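Long-range contact in cyanuric acid amidohydrolase (Azorhizobium caulinodans, PDB 4NQ3), which catalyses the hydrolytic opening of the s-triazine ring of cyanuric acid to carboxybiuret, a step in the breakdown of herbicides such as atrazine: residues I212-S226 with S333-P346. Sequence-based numbering, arbitrary orientation.
Sequences ICADYGLWSARASCS and SGGGEHQGPDGGGP. With MG (magnesium ion), chain K; BR8 (barbituric acid), chain C.
His-338 reaches into the loop 212-218 and is gripped at both ring nitrogens: ND1 donates to Leu-218 O (2.6 Å, 171° at the hydrogen), while NE2 accepts from Cys-213 N (2.9 Å). Both partners lie in the imidazole plane, which fixes the ring's rotation and marks ND1 as its protonated nitrogen. Tyr-216 crosses at about a right angle, laying CD1 over one imidazole face with the two ring planes 34° apart. Next along the chain, Ser-220 and Gln-339 form a single beta bridge, closed by Ser-220 N to His-338 O and Gly-340 N to Ser-220 O. Gln-339 has CG anti to its carbonyl carbon (chi1 -53°) and an extended chain beyond, which carries OE1 to Cys-225 N (2.8 Å), the donor standing above the plane of the side-chain carbonyl; NE2 turns back to Glu-337 O, so both ends of the amide are engaged. The indole of Trp-219 lies flat over the Gly-340-Pro-341 peptide, and Pro-341 CD makes a CH-pi contact 3.8 Å from the centroid of its six-membered ring. With an alanine at Trp-219, this peptide would probably lose its aromatic cover and the Pro-341 ring its CH-pi partner. The loop that Trp-219 covers binds magnesium through Gln-339 O, Pro-341 O and Gly-344 O, together with Glu-287, Gly-336 and Gly-340 of the same site. At the far end, the nucleophile Ser-226, hydrogen-bonded to Lys-156, and Ser-333, hydrogen-bonded to Lys-285, approach the same barbituric acid, whose O4 accepts from Gly-334 N (2.8 Å). The contact thus joins repeat units B and C through directional bonds to backbone groups, and Gln-339 ties the magnesium loop to the strand that carries the nucleophile: its backbone carbonyl binds the metal while its side chain holds that strand.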
ATOM      1  N   ILE A 212      17.228  -2.244  25.123  1.00 35.52           N
ATOM      2  CA  ILE A 212      16.813  -2.853  23.861  1.00 34.31           C
ATOM      3  C   ILE A 212      15.958  -1.946  22.985  1.00 32.83           C
ATOM      4  O   ILE A 212      14.861  -1.516  23.378  1.00 31.37           O
ATOM      5  CB  ILE A 212      16.033  -4.165  24.127  1.00 36.73           C
ATOM      6  CG1 ILE A 212      16.918  -5.128  24.935  1.00 25.31           C
ATOM      7  CG2 ILE A 212      15.558  -4.772  22.812  1.00 24.59           C
ATOM      8  CD1 ILE A 212      16.224  -6.353  25.431  1.00 31.83           C
ATOM      9  N   CYS A 213      16.439  -1.724  21.765  1.00 32.22           N
ATOM     10  CA  CYS A 213      15.806  -0.785  20.827  1.00 35.91           C
ATOM     11  C   CYS A 213      15.676   0.595  21.448  1.00 36.50           C
ATOM     12  O   CYS A 213      14.659   1.264  21.279  1.00 44.57           O
ATOM     13  CB  CYS A 213      14.431  -1.274  20.393  1.00 34.03           C
ATOM     14  SG  CYS A 213      14.519  -2.699  19.316  1.00 34.18           S
ATOM     15  N   ALA A 214      16.710   0.994  22.179  1.00 31.61           N
ATOM     16  CA  ALA A 214      16.774   2.299  22.815  1.00 33.92           C
ATOM     17  C   ALA A 214      18.188   2.853  22.650  1.00 35.45           C
ATOM     18  O   ALA A 214      18.364   3.953  22.138  1.00 46.57           O
ATOM     19  CB  ALA A 214      16.384   2.202  24.270  1.00 28.88           C
ATOM     20  N   ASP A 215      19.194   2.088  23.073  1.00 34.40           N
ATOM     21  CA  ASP A 215      20.596   2.475  22.883  1.00 38.49           C
ATOM     22  C   ASP A 215      21.170   1.887  21.595  1.00 36.90           C
ATOM     23  O   ASP A 215      21.833   0.842  21.619  1.00 38.55           O
ATOM     24  CB  ASP A 215      21.457   2.043  24.079  1.00 47.13           C
ATOM     25  CG  ASP A 215      22.872   2.647  24.046  1.00 57.20           C
ATOM     26  OD1 ASP A 215      23.215   3.356  23.067  1.00 56.84           O
ATOM     27  OD2 ASP A 215      23.650   2.404  25.004  1.00 62.12           O
ATOM     28  N   TYR A 216      20.933   2.547  20.467  1.00 33.26           N
ATOM     29  CA  TYR A 216      21.394   1.985  19.206  1.00 31.61           C
ATOM     30  C   TYR A 216      22.904   2.193  19.058  1.00 33.12           C
ATOM     31  O   TYR A 216      23.478   1.974  17.991  1.00 40.25           O
ATOM     32  CB  TYR A 216      20.606   2.572  18.029  1.00 29.90           C
ATOM     33  CG  TYR A 216      19.139   2.156  18.028  1.00 35.38           C
ATOM     34  CD1 TYR A 216      18.755   0.834  17.779  1.00 39.52           C
ATOM     35  CD2 TYR A 216      18.134   3.087  18.288  1.00 46.39           C
ATOM     36  CE1 TYR A 216      17.392   0.456  17.786  1.00 42.48           C
ATOM     37  CE2 TYR A 216      16.778   2.728  18.298  1.00 50.32           C
ATOM     38  CZ  TYR A 216      16.410   1.418  18.048  1.00 50.99           C
ATOM     39  OH  TYR A 216      15.062   1.095  18.065  1.00 52.61           O
ATOM     40  N   GLY A 217      23.556   2.559  20.158  1.00 33.98           N
ATOM     41  CA  GLY A 217      25.010   2.613  20.200  1.00 29.72           C
ATOM     42  C   GLY A 217      25.592   1.245  20.482  1.00 40.13           C
ATOM     43  O   GLY A 217      26.726   0.958  20.117  1.00 40.52           O
ATOM     44  N   LEU A 218      24.790   0.384  21.104  1.00 43.93           N
ATOM     45  CA  LEU A 218      25.121  -1.025  21.259  1.00 31.62           C
ATOM     46  C   LEU A 218      24.711  -1.757  19.996  1.00 34.95           C
ATOM     47  O   LEU A 218      23.525  -1.799  19.671  1.00 31.77           O
ATOM     48  CB  LEU A 218      24.380  -1.622  22.447  1.00 30.05           C
ATOM     49  CG  LEU A 218      24.501  -0.870  23.763  1.00 30.71           C
ATOM     50  CD1 LEU A 218      23.506  -1.435  24.731  1.00 28.29           C
ATOM     51  CD2 LEU A 218      25.910  -0.967  24.304  1.00 28.99           C
ATOM     52  N   TRP A 219      25.676  -2.302  19.263  1.00 27.09           N
ATOM     53  CA  TRP A 219      25.345  -3.091  18.093  1.00 26.42           C
ATOM     54  C   TRP A 219      26.434  -4.089  17.748  1.00 33.53           C
ATOM     55  O   TRP A 219      27.580  -3.960  18.180  1.00 33.94           O
ATOM     56  CB  TRP A 219      25.053  -2.205  16.876  1.00 26.62           C
ATOM     57  CG  TRP A 219      26.093  -1.177  16.540  1.00 33.55           C
ATOM     58  CD1 TRP A 219      26.100   0.138  16.926  1.00 28.15           C
ATOM     59  CD2 TRP A 219      27.264  -1.362  15.724  1.00 34.35           C
ATOM     60  NE1 TRP A 219      27.206   0.772  16.407  1.00 30.01           N
ATOM     61  CE2 TRP A 219      27.937  -0.126  15.672  1.00 31.26           C
ATOM     62  CE3 TRP A 219      27.809  -2.454  15.036  1.00 37.96           C
ATOM     63  CZ2 TRP A 219      29.122   0.048  14.959  1.00 28.83           C
ATOM     64  CZ3 TRP A 219      28.994  -2.274  14.328  1.00 33.53           C
ATOM     65  CH2 TRP A 219      29.635  -1.032  14.300  1.00 33.78           C
ATOM     66  N   SER A 220      26.035  -5.106  16.990  1.00 31.96           N
ATOM     67  CA  SER A 220      26.940  -6.120  16.465  1.00 32.61           C
ATOM     68  C   SER A 220      27.275  -5.829  15.011  1.00 36.92           C
ATOM     69  O   SER A 220      26.416  -5.394  14.235  1.00 42.30           O
ATOM     70  CB  SER A 220      26.317  -7.514  16.578  1.00 29.95           C
ATOM     71  OG  SER A 220      26.929  -8.393  15.649  1.00 27.39           O
ATOM     72  N   ALA A 221      28.516  -6.089  14.629  1.00 35.63           N
ATOM     73  CA  ALA A 221      28.905  -5.969  13.228  1.00 37.05           C
ATOM     74  C   ALA A 221      28.575  -7.253  12.453  1.00 37.68           C
ATOM     75  O   ALA A 221      28.859  -7.356  11.257  1.00 32.62           O
ATOM     76  CB  ALA A 221      30.392  -5.653  13.120  1.00 36.17           C
ATOM     77  N   ARG A 222      27.981  -8.232  13.121  1.00 24.40           N
ATOM     78  CA  ARG A 222      27.791  -9.491  12.446  1.00 30.44           C
ATOM     79  C   ARG A 222      26.369 -10.022  12.503  1.00 33.77           C
ATOM     80  O   ARG A 222      26.009 -10.946  11.756  1.00 38.02           O
ATOM     81  CB  ARG A 222      28.776 -10.503  13.013  1.00 29.74           C
ATOM     82  CG  ARG A 222      30.096 -10.349  12.289  1.00 37.64           C
ATOM     83  CD  ARG A 222      31.281 -10.806  13.070  1.00 41.17           C
ATOM     84  NE  ARG A 222      31.517  -9.970  14.233  1.00 36.99           N
ATOM     85  CZ  ARG A 222      32.337 -10.323  15.208  1.00 43.12           C
ATOM     86  NH1 ARG A 222      32.998 -11.464  15.113  1.00 43.05           N
ATOM     87  NH2 ARG A 222      32.502  -9.548  16.267  1.00 52.66           N
ATOM     88  N   ALA A 223      25.547  -9.395  13.337  1.00 31.46           N
ATOM     89  CA  ALA A 223      24.156  -9.803  13.488  1.00 31.31           C
ATOM     90  C   ALA A 223      23.338  -9.526  12.232  1.00 32.95           C
ATOM     91  O   ALA A 223      23.427  -8.448  11.644  1.00 31.11           O
ATOM     92  CB  ALA A 223      23.523  -9.101  14.703  1.00 30.52           C
ATOM     93  N   SER A 224      22.550 -10.511  11.815  1.00 32.00           N
ATOM     94  CA  SER A 224      21.542 -10.274  10.796  1.00 27.47           C
ATOM     95  C   SER A 224      20.228 -10.955  11.190  1.00 25.80           C
ATOM     96  O   SER A 224      20.110 -12.163  11.144  1.00 24.65           O
ATOM     97  CB  SER A 224      22.019 -10.763   9.447  1.00 25.87           C
ATOM     98  OG  SER A 224      20.965 -10.689   8.508  1.00 30.88           O
ATOM     99  N   CYS A 225      19.239 -10.173  11.601  1.00 29.98           N
ATOM    100  CA  CYS A 225      18.006 -10.747  12.124  1.00 27.64           C
ATOM    101  C   CYS A 225      16.794 -10.477  11.260  1.00 26.71           C
ATOM    102  O   CYS A 225      16.607  -9.371  10.754  1.00 35.37           O
ATOM    103  CB  CYS A 225      17.779 -10.218  13.517  1.00 27.27           C
ATOM    104  SG  CYS A 225      19.239 -10.568  14.488  1.00 41.60           S
ATOM    105  N   SER A 226      15.976 -11.505  11.097  1.00 23.35           N
ATOM    106  CA  SER A 226      14.802 -11.463  10.243  1.00 19.34           C
ATOM    107  C   SER A 226      13.622 -12.058  11.013  1.00 21.49           C
ATOM    108  O   SER A 226      13.689 -13.198  11.506  1.00 20.68           O
ATOM    109  CB  SER A 226      15.067 -12.230   8.946  1.00 24.58           C
ATOM    110  OG  SER A 226      13.925 -12.270   8.122  1.00 25.81           O
ATOM    111  N   SER A 333      17.821  -7.650   3.691  1.00 31.47           N
ATOM    112  CA  SER A 333      16.860  -7.816   4.768  1.00 32.67           C
ATOM    113  C   SER A 333      16.693  -6.480   5.513  1.00 37.49           C
ATOM    114  O   SER A 333      17.679  -5.797   5.772  1.00 44.49           O
ATOM    115  CB  SER A 333      17.345  -8.918   5.705  1.00 29.47           C
ATOM    116  OG  SER A 333      16.589  -8.931   6.888  1.00 35.54           O
ATOM    117  N   GLY A 334      15.463  -6.091   5.832  1.00 33.17           N
ATOM    118  CA  GLY A 334      15.211  -4.758   6.375  1.00 31.01           C
ATOM    119  C   GLY A 334      15.173  -4.712   7.889  1.00 28.78           C
ATOM    120  O   GLY A 334      14.878  -5.707   8.526  1.00 29.72           O
ATOM    121  N   GLY A 335      15.469  -3.554   8.466  1.00 29.47           N
ATOM    122  CA  GLY A 335      15.392  -3.359   9.904  1.00 29.48           C
ATOM    123  C   GLY A 335      16.671  -3.785  10.599  1.00 36.25           C
ATOM    124  O   GLY A 335      16.908  -4.973  10.829  1.00 46.16           O
ATOM    125  N   GLY A 336      17.498  -2.813  10.963  1.00 30.99           N
ATOM    126  CA  GLY A 336      18.804  -3.150  11.474  1.00 23.89           C
ATOM    127  C   GLY A 336      19.001  -2.753  12.907  1.00 31.15           C
ATOM    128  O   GLY A 336      20.071  -2.211  13.266  1.00 32.29           O
ATOM    129  N   GLU A 337      17.988  -3.043  13.729  1.00 30.35           N
ATOM    130  CA  GLU A 337      18.056  -2.765  15.167  1.00 24.95           C
ATOM    131  C   GLU A 337      19.269  -3.459  15.792  1.00 29.10           C
ATOM    132  O   GLU A 337      19.346  -4.688  15.819  1.00 38.03           O
ATOM    133  CB  GLU A 337      16.783  -3.222  15.859  1.00 25.96           C
ATOM    134  CG  GLU A 337      15.527  -2.461  15.455  1.00 32.44           C
ATOM    135  CD  GLU A 337      14.863  -3.020  14.199  1.00 38.28           C
ATOM    136  OE1 GLU A 337      15.411  -3.981  13.609  1.00 35.11           O
ATOM    137  OE2 GLU A 337      13.786  -2.496  13.810  1.00 42.66           O
ATOM    138  N   HIS A 338      20.227  -2.676  16.273  1.00 29.07           N
ATOM    139  CA  HIS A 338      21.456  -3.224  16.859  1.00 24.08           C
ATOM    140  C   HIS A 338      22.254  -4.065  15.884  1.00 30.79           C
ATOM    141  O   HIS A 338      23.109  -4.857  16.294  1.00 28.34           O
ATOM    142  CB  HIS A 338      21.137  -4.053  18.097  1.00 23.93           C
ATOM    143  CG  HIS A 338      20.374  -3.296  19.133  1.00 25.23           C
ATOM    144  ND1 HIS A 338      20.950  -2.313  19.907  1.00 26.37           N
ATOM    145  CD2 HIS A 338      19.071  -3.342  19.491  1.00 27.58           C
ATOM    146  CE1 HIS A 338      20.038  -1.801  20.711  1.00 29.94           C
ATOM    147  NE2 HIS A 338      18.891  -2.415  20.486  1.00 28.80           N
ATOM    148  N   GLN A 339      21.975  -3.894  14.594  1.00 29.01           N
ATOM    149  CA  GLN A 339      22.739  -4.575  13.556  1.00 28.56           C
ATOM    150  C   GLN A 339      23.515  -3.542  12.764  1.00 30.98           C
ATOM    151  O   GLN A 339      23.011  -2.955  11.816  1.00 41.48           O
ATOM    152  CB  GLN A 339      21.807  -5.385  12.672  1.00 24.99           C
ATOM    153  CG  GLN A 339      20.942  -6.297  13.518  1.00 26.75           C
ATOM    154  CD  GLN A 339      19.679  -6.740  12.809  1.00 29.79           C
ATOM    155  OE1 GLN A 339      19.721  -7.406  11.773  1.00 29.86           O
ATOM    156  NE2 GLN A 339      18.540  -6.353  13.359  1.00 39.01           N
ATOM    157  N   GLY A 340      24.738  -3.274  13.185  1.00 31.48           N
ATOM    158  CA  GLY A 340      25.449  -2.140  12.626  1.00 34.96           C
ATOM    159  C   GLY A 340      24.917  -0.898  13.303  1.00 30.06           C
ATOM    160  O   GLY A 340      23.990  -0.979  14.104  1.00 29.26           O
ATOM    161  N   PRO A 341      25.507   0.254  12.993  1.00 32.91           N
ATOM    162  CA  PRO A 341      25.122   1.581  13.493  1.00 30.48           C
ATOM    163  C   PRO A 341      23.717   1.989  13.080  1.00 32.98           C
ATOM    164  O   PRO A 341      23.153   1.380  12.173  1.00 37.42           O
ATOM    165  CB  PRO A 341      26.130   2.492  12.828  1.00 27.82           C
ATOM    166  CG  PRO A 341      26.534   1.761  11.579  1.00 27.18           C
ATOM    167  CD  PRO A 341      26.599   0.329  12.011  1.00 36.92           C
ATOM    168  N   ASP A 342      23.147   3.008  13.716  1.00 33.91           N
ATOM    169  CA  ASP A 342      21.828   3.459  13.273  1.00 42.45           C
ATOM    170  C   ASP A 342      21.875   3.934  11.817  1.00 45.64           C
ATOM    171  O   ASP A 342      22.610   4.876  11.473  1.00 51.15           O
ATOM    172  CB  ASP A 342      21.278   4.582  14.154  1.00 44.43           C
ATOM    173  CG  ASP A 342      19.945   5.131  13.631  1.00 55.01           C
ATOM    174  OD1 ASP A 342      18.898   4.462  13.822  1.00 50.44           O
ATOM    175  OD2 ASP A 342      19.950   6.233  13.018  1.00 67.78           O
ATOM    176  N   GLY A 343      21.076   3.291  10.968  1.00 36.41           N
ATOM    177  CA  GLY A 343      21.027   3.669   9.575  1.00 33.80           C
ATOM    178  C   GLY A 343      21.928   2.784   8.741  1.00 36.13           C
ATOM    179  O   GLY A 343      21.896   2.834   7.509  1.00 42.53           O
ATOM    180  N   GLY A 344      22.746   1.975   9.397  1.00 27.66           N
ATOM    181  CA  GLY A 344      23.598   1.059   8.663  1.00 34.84           C
ATOM    182  C   GLY A 344      23.232  -0.403   8.896  1.00 30.97           C
ATOM    183  O   GLY A 344      22.139  -0.742   9.383  1.00 31.48           O
ATOM    184  N   GLY A 345      24.141  -1.285   8.519  1.00 25.25           N
ATOM    185  CA  GLY A 345      23.908  -2.696   8.708  1.00 23.88           C
ATOM    186  C   GLY A 345      25.095  -3.473   8.194  1.00 35.94           C
ATOM    187  O   GLY A 345      25.888  -2.962   7.394  1.00 37.10           O
ATOM    188  N   PRO A 346      25.240  -4.714   8.668  1.00 29.94           N
ATOM    189  CA  PRO A 346      26.292  -5.603   8.169  1.00 28.59           C
ATOM    190  C   PRO A 346      26.041  -5.988   6.722  1.00 34.85           C
ATOM    191  O   PRO A 346      24.883  -6.080   6.265  1.00 34.59           O
ATOM    192  CB  PRO A 346      26.178  -6.834   9.070  1.00 25.05           C
ATOM    193  CG  PRO A 346      25.449  -6.344  10.291  1.00 28.51           C
ATOM    194  CD  PRO A 346      24.476  -5.322   9.767  1.00 25.97           C
TER
HETATM  195 MG    MG K 409      21.948  -0.826  11.970  1.00 38.94          MG
HETATM  196  N1  BR8 C 401      11.279 -10.084   8.044  1.00 21.67           N
HETATM  197  C2  BR8 C 401      11.177 -10.323   6.717  1.00 23.39           C
HETATM  198  O2  BR8 C 401      10.353 -11.135   6.343  1.00 22.38           O
HETATM  199  N3  BR8 C 401      11.972  -9.658   5.828  1.00 31.64           N
HETATM  200  C4  BR8 C 401      12.926  -8.696   6.252  1.00 29.46           C
HETATM  201  O4  BR8 C 401      13.617  -8.114   5.423  1.00 35.02           O
HETATM  202  C5  BR8 C 401      13.169  -8.364   7.726  1.00 22.87           C
HETATM  203  C6  BR8 C 401      12.198  -9.179   8.569  1.00 18.61           C
HETATM  204  O8  BR8 C 401      12.206  -9.043   9.771  1.00 24.37           O
HETATM  205  O   HOH W   1      18.216 -11.125   7.765  1.00 41.11           O